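Local coordinates for protein aminotransferase, class III (Deinococcus radiodurans, PDB 3I4J) that probably acts as a pyridoxal-phosphate-dependent transaminase of the class III family, moving amino groups between substrates, at residues I43-Q57 / A304-L318. The protein carries 1 engineered substitution. Sequence-based numbering, arbitrary orientation.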
loop_
_atom_site.group_PDB
_atom_site.type_symbol
_atom_site.label_atom_id
_atom_site.label_comp_id
_atom_site.label_asym_id
_atom_site.label_seq_id
_atom_site.Cartn_x
_atom_site.Cartn_y
_atom_site.Cartn_z
ATOM N N ILE C 43 -4.301 0.422 19.455
ATOM C CA ILE C 43 -3.897 -0.198 20.713
ATOM C C ILE C 43 -2.762 0.524 21.429
ATOM O O ILE C 43 -2.178 0.003 22.383
ATOM C CB ILE C 43 -3.540 -1.692 20.514
ATOM C CG1 ILE C 43 -2.241 -1.843 19.715
ATOM C CG2 ILE C 43 -4.676 -2.387 19.788
ATOM C CD1 ILE C 43 -1.749 -3.289 19.642
ATOM N N GLY C 44 -2.464 1.738 20.980
ATOM C CA GLY C 44 -1.409 2.508 21.609
ATOM C C GLY C 44 -0.050 2.263 20.988
ATOM O O GLY C 44 0.126 1.335 20.198
ATOM N N HIS C 45 0.917 3.094 21.358
ATOM C CA HIS C 45 2.261 2.990 20.811
ATOM C C HIS C 45 3.245 2.217 21.683
ATOM O O HIS C 45 3.078 2.124 22.900
ATOM C CB HIS C 45 2.819 4.389 20.557
ATOM C CG HIS C 45 1.961 5.227 19.661
ATOM N ND1 HIS C 45 1.105 6.196 20.138
ATOM C CD2 HIS C 45 1.820 5.230 18.315
ATOM C CE1 HIS C 45 0.475 6.761 19.123
ATOM N NE2 HIS C 45 0.891 6.194 18.007
ATOM N N GLY C 46 4.267 1.668 21.033
ATOM C CA GLY C 46 5.318 0.939 21.728
ATOM C C GLY C 46 5.036 -0.468 22.221
ATOM O O GLY C 46 5.680 -0.912 23.173
ATOM N N ARG C 47 4.101 -1.176 21.592
ATOM C CA ARG C 47 3.782 -2.539 22.018
ATOM C C ARG C 47 4.901 -3.507 21.635
ATOM O O ARG C 47 5.022 -3.905 20.472
ATOM C CB ARG C 47 2.472 -3.029 21.388
ATOM C CG ARG C 47 1.285 -2.067 21.481
ATOM C CD ARG C 47 0.749 -1.845 22.891
ATOM N NE ARG C 47 0.217 -3.050 23.520
ATOM C CZ ARG C 47 -0.930 -3.100 24.199
ATOM N NH1 ARG C 47 -1.687 -2.020 24.330
ATOM N NH2 ARG C 47 -1.304 -4.227 24.787
ATOM N N ALA C 48 5.721 -3.882 22.613
ATOM C CA ALA C 48 6.814 -4.812 22.363
ATOM C C ALA C 48 6.265 -6.175 21.962
ATOM O O ALA C 48 6.912 -6.914 21.221
ATOM C CB ALA C 48 7.688 -4.943 23.605
ATOM N N GLU C 49 5.071 -6.503 22.451
ATOM C CA GLU C 49 4.437 -7.778 22.141
ATOM C C GLU C 49 4.253 -7.941 20.636
ATOM O O GLU C 49 4.522 -9.007 20.076
ATOM C CB GLU C 49 3.068 -7.878 22.816
ATOM C CG GLU C 49 2.384 -9.221 22.619
ATOM C CD GLU C 49 1.017 -9.283 23.279
ATOM O OE1 GLU C 49 0.740 -8.441 24.157
ATOM O OE2 GLU C 49 0.224 -10.180 22.930
ATOM N N VAL C 50 3.783 -6.882 19.987
ATOM C CA VAL C 50 3.570 -6.921 18.547
ATOM C C VAL C 50 4.917 -7.000 17.841
ATOM O O VAL C 50 5.093 -7.780 16.902
ATOM C CB VAL C 50 2.821 -5.665 18.058
ATOM C CG1 VAL C 50 2.604 -5.746 16.547
ATOM C CG2 VAL C 50 1.486 -5.547 18.783
ATOM N N GLY C 51 5.864 -6.188 18.301
ATOM C CA GLY C 51 7.190 -6.189 17.710
ATOM C C GLY C 51 7.827 -7.567 17.742
ATOM O O GLY C 51 8.428 -8.007 16.757
ATOM N N GLU C 52 7.691 -8.258 18.868
ATOM C CA GLU C 52 8.269 -9.594 19.008
ATOM C C GLU C 52 7.633 -10.566 18.020
ATOM O O GLU C 52 8.314 -11.415 17.449
ATOM C CB GLU C 52 8.073 -10.126 20.434
ATOM C CG GLU C 52 8.571 -9.202 21.524
ATOM C CD GLU C 52 10.017 -8.794 21.339
ATOM O OE1 GLU C 52 10.899 -9.682 21.375
ATOM O OE2 GLU C 52 10.271 -7.581 21.161
ATOM N N ARG C 53 6.324 -10.437 17.826
ATOM C CA ARG C 53 5.596 -11.305 16.904
ATOM C C ARG C 53 6.036 -11.061 15.461
ATOM O O ARG C 53 6.115 -11.997 14.663
ATOM C CB ARG C 53 4.089 -11.065 17.045
ATOM C CG ARG C 53 3.524 -11.484 18.403
ATOM C CD ARG C 53 3.455 -13.005 18.527
ATOM N NE ARG C 53 2.344 -13.561 17.758
ATOM C CZ ARG C 53 1.065 -13.483 18.126
ATOM N NH1 ARG C 53 0.735 -12.872 19.256
ATOM N NH2 ARG C 53 0.116 -14.008 17.363
ATOM N N MET C 54 6.321 -9.805 15.131
ATOM C CA MET C 54 6.759 -9.467 13.782
ATOM C C MET C 54 8.165 -10.024 13.569
ATOM O O MET C 54 8.475 -10.560 12.510
ATOM C CB MET C 54 6.745 -7.947 13.577
ATOM C CG MET C 54 5.346 -7.316 13.655
ATOM S SD MET C 54 5.318 -5.506 13.363
ATOM C CE MET C 54 6.545 -4.967 14.480
ATOM N N ALA C 55 9.006 -9.902 14.592
ATOM C CA ALA C 55 10.376 -10.408 14.521
ATOM C C ALA C 55 10.376 -11.919 14.312
ATOM O O ALA C 55 11.135 -12.452 13.499
ATOM C CB ALA C 55 11.126 -10.058 15.806
ATOM N N ALA C 56 9.517 -12.617 15.048
ATOM C CA ALA C 56 9.433 -14.065 14.919
ATOM C C ALA C 56 8.996 -14.468 13.510
ATOM O O ALA C 56 9.516 -15.429 12.943
ATOM C CB ALA C 56 8.464 -14.631 15.957
ATOM N N GLN C 57 8.045 -13.736 12.934
ATOM C CA GLN C 57 7.580 -14.063 11.590
ATOM C C GLN C 57 8.657 -13.760 10.545
ATOM O O GLN C 57 8.789 -14.484 9.558
ATOM C CB GLN C 57 6.300 -13.284 11.247
ATOM C CG GLN C 57 5.647 -13.723 9.931
ATOM C CD GLN C 57 5.200 -15.171 9.971
ATOM O OE1 GLN C 57 4.541 -15.597 10.919
ATOM N NE2 GLN C 57 5.550 -15.934 8.939
ATOM N N ALA C 304 1.181 -11.138 10.548
ATOM C CA ALA C 304 1.541 -11.505 11.914
ATOM C C ALA C 304 1.280 -10.318 12.845
ATOM O O ALA C 304 0.874 -10.495 13.990
ATOM C CB ALA C 304 3.018 -11.915 11.980
ATOM N N ALA C 305 1.522 -9.105 12.350
ATOM C CA ALA C 305 1.288 -7.908 13.147
ATOM C C ALA C 305 -0.206 -7.796 13.432
ATOM O O ALA C 305 -0.609 -7.491 14.556
ATOM C CB ALA C 305 1.781 -6.670 12.402
ATOM N N GLY C 306 -1.016 -8.043 12.405
ATOM C CA GLY C 306 -2.458 -7.987 12.565
ATOM C C GLY C 306 -2.927 -9.002 13.589
ATOM O O GLY C 306 -3.749 -8.688 14.451
ATOM N N LEU C 307 -2.398 -10.219 13.506
ATOM C CA LEU C 307 -2.774 -11.278 14.444
ATOM C C LEU C 307 -2.410 -10.918 15.886
ATOM O O LEU C 307 -3.193 -11.152 16.809
ATOM C CB LEU C 307 -2.095 -12.595 14.045
ATOM C CG LEU C 307 -2.399 -13.833 14.900
ATOM C CD1 LEU C 307 -3.893 -14.136 14.866
ATOM C CD2 LEU C 307 -1.606 -15.017 14.369
ATOM N N SER C 308 -1.223 -10.352 16.084
ATOM C CA SER C 308 -0.782 -9.967 17.421
ATOM C C SER C 308 -1.668 -8.843 17.954
ATOM O O SER C 308 -2.035 -8.825 19.131
ATOM C CB SER C 308 0.683 -9.518 17.390
ATOM O OG SER C 308 1.125 -9.120 18.680
ATOM N N VAL C 309 -2.009 -7.900 17.085
ATOM C CA VAL C 309 -2.868 -6.789 17.476
ATOM C C VAL C 309 -4.242 -7.331 17.871
ATOM O O VAL C 309 -4.832 -6.885 18.849
ATOM C CB VAL C 309 -3.019 -5.768 16.321
ATOM C CG1 VAL C 309 -4.153 -4.787 16.621
ATOM C CG2 VAL C 309 -1.706 -5.001 16.137
ATOM N N LEU C 310 -4.741 -8.304 17.115
ATOM C CA LEU C 310 -6.036 -8.899 17.420
ATOM C C LEU C 310 -6.009 -9.584 18.791
ATOM O O LEU C 310 -6.965 -9.470 19.562
ATOM C CB LEU C 310 -6.433 -9.899 16.333
ATOM C CG LEU C 310 -7.792 -10.586 16.504
ATOM C CD1 LEU C 310 -8.909 -9.544 16.590
ATOM C CD2 LEU C 310 -8.025 -11.537 15.340
ATOM N N ASP C 311 -4.920 -10.289 19.097
ATOM C CA ASP C 311 -4.795 -10.958 20.396
ATOM C C ASP C 311 -4.981 -9.946 21.522
ATOM O O ASP C 311 -5.655 -10.215 22.517
ATOM C CB ASP C 311 -3.411 -11.604 20.571
ATOM C CG ASP C 311 -3.200 -12.822 19.691
ATOM O OD1 ASP C 311 -4.170 -13.552 19.418
ATOM O OD2 ASP C 311 -2.045 -13.063 19.290
ATOM N N ILE C 312 -4.361 -8.781 21.356
ATOM C CA ILE C 312 -4.424 -7.709 22.339
ATOM C C ILE C 312 -5.820 -7.092 22.435
ATOM O O ILE C 312 -6.339 -6.869 23.534
ATOM C CB ILE C 312 -3.391 -6.620 21.987
ATOM C CG1 ILE C 312 -1.981 -7.206 22.116
ATOM C CG2 ILE C 312 -3.566 -5.406 22.887
ATOM C CD1 ILE C 312 -0.877 -6.296 21.605
ATOM N N VAL C 313 -6.424 -6.822 21.281
ATOM C CA VAL C 313 -7.760 -6.241 21.231
ATOM C C VAL C 313 -8.752 -7.127 21.984
ATOM O O VAL C 313 -9.608 -6.632 22.716
ATOM C CB VAL C 313 -8.219 -6.065 19.761
ATOM C CG1 VAL C 313 -9.700 -5.697 19.699
ATOM C CG2 VAL C 313 -7.375 -4.983 19.087
ATOM N N GLU C 314 -8.624 -8.440 21.810
ATOM C CA GLU C 314 -9.513 -9.384 22.480
ATOM C C GLU C 314 -9.151 -9.562 23.957
ATOM O O GLU C 314 -10.011 -9.464 24.834
ATOM C CB GLU C 314 -9.475 -10.741 21.769
ATOM C CG GLU C 314 -9.910 -10.683 20.314
ATOM C CD GLU C 314 -9.962 -12.049 19.653
ATOM O OE1 GLU C 314 -8.973 -12.807 19.756
ATOM O OE2 GLU C 314 -10.987 -12.357 19.017
ATOM N N ARG C 315 -7.875 -9.812 24.231
ATOM C CA ARG C 315 -7.430 -10.015 25.607
ATOM C C ARG C 315 -7.725 -8.825 26.521
ATOM O O ARG C 315 -8.132 -9.010 27.669
ATOM C CB ARG C 315 -5.932 -10.327 25.636
ATOM C CG ARG C 315 -5.401 -10.673 27.020
ATOM C CD ARG C 315 -3.927 -11.048 26.969
ATOM N NE ARG C 315 -3.074 -9.892 26.730
ATOM C CZ ARG C 315 -2.214 -9.787 25.723
ATOM N NH1 ARG C 315 -2.085 -10.773 24.846
ATOM N NH2 ARG C 315 -1.482 -8.694 25.595
ATOM N N GLU C 316 -7.521 -7.611 26.017
ATOM C CA GLU C 316 -7.768 -6.411 26.813
ATOM C C GLU C 316 -9.192 -5.876 26.646
ATOM O O GLU C 316 -9.549 -4.867 27.251
ATOM C CB GLU C 316 -6.762 -5.307 26.447
ATOM C CG GLU C 316 -5.301 -5.714 26.616
ATOM C CD GLU C 316 -4.319 -4.566 26.416
ATOM O OE1 GLU C 316 -4.718 -3.501 25.897
ATOM O OE2 GLU C 316 -3.134 -4.735 26.773
ATOM N N ASP C 317 -10.000 -6.565 25.843
ATOM C CA ASP C 317 -11.380 -6.159 25.574
ATOM C C ASP C 317 -11.419 -4.670 25.256
ATOM O O ASP C 317 -12.126 -3.889 25.897
ATOM C CB ASP C 317 -12.288 -6.467 26.774
ATOM C CG ASP C 317 -13.753 -6.146 26.498
ATOM O OD1 ASP C 317 -14.161 -6.189 25.316
ATOM O OD2 ASP C 317 -14.506 -5.870 27.463
ATOM N N LEU C 318 -10.643 -4.280 24.254
ATOM C CA LEU C 318 -10.582 -2.886 23.862
ATOM C C LEU C 318 -11.891 -2.427 23.227
ATOM O O LEU C 318 -12.160 -1.233 23.152
ATOM C CB LEU C 318 -9.392 -2.657 22.917
ATOM C CG LEU C 318 -8.019 -2.892 23.564
ATOM C CD1 LEU C 318 -6.922 -2.522 22.587
ATOM C CD2 LEU C 318 -7.883 -2.056 24.832
#
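Val50 packs as a knob into the hole that Ala305, Ser308, Val309 and Ile312 form on the facing helix, evidence of close packing between two helices whose axes approach to 8.6 Å and run roughly antiparallel, at 147°. Its CG2 branch lies 3.8 Å from Ile312 CD1, the two side chains crossing at about a right angle. Ile43 extends this apolar seam: CD1 meets Ile312 and Val309, while CG2 reaches Leu318 CD1 at 3.6 Å. At the other end, Met54 CG rests on Ala305 CB and Gln57 CB on Ala304 CB.

Three salt bridges run along one side of the seam. Arg315 grips Glu49 end-on, NH2 to OE1 (2.7 Å) and NH1 to OE2 (3.1 Å), carboxylate and guanidinium planes 24° apart, nearly coplanar; Glu49, with CG anti to its N (chi1 -176°), reaches it by an extended chain. Arg53 instead directs both NH1 (2.8 Å) and NH2 to Asp311 OD2, in its guanidinium plane, while Ser308 CB lies over one face, offset toward the rim. Replacing Arg53 by leucine would probably leave Asp311 leaning on Arg80 for charge compensation. Arg47 NH2 meets Glu316 OE2 at 2.7 Å from above the carboxylate plane, while its NH1 bonds to Ile43 O. Ser308 OG is buried without a partner.

Arg80 of helix 72-84 pairs with Asp311 OD1, and Tyr267 packs on Ile43 and Val50. This antiparallel packing joins helix 300-315 to helix 48-60, which also faces the second subunit, whose Ala58 packs on Met54.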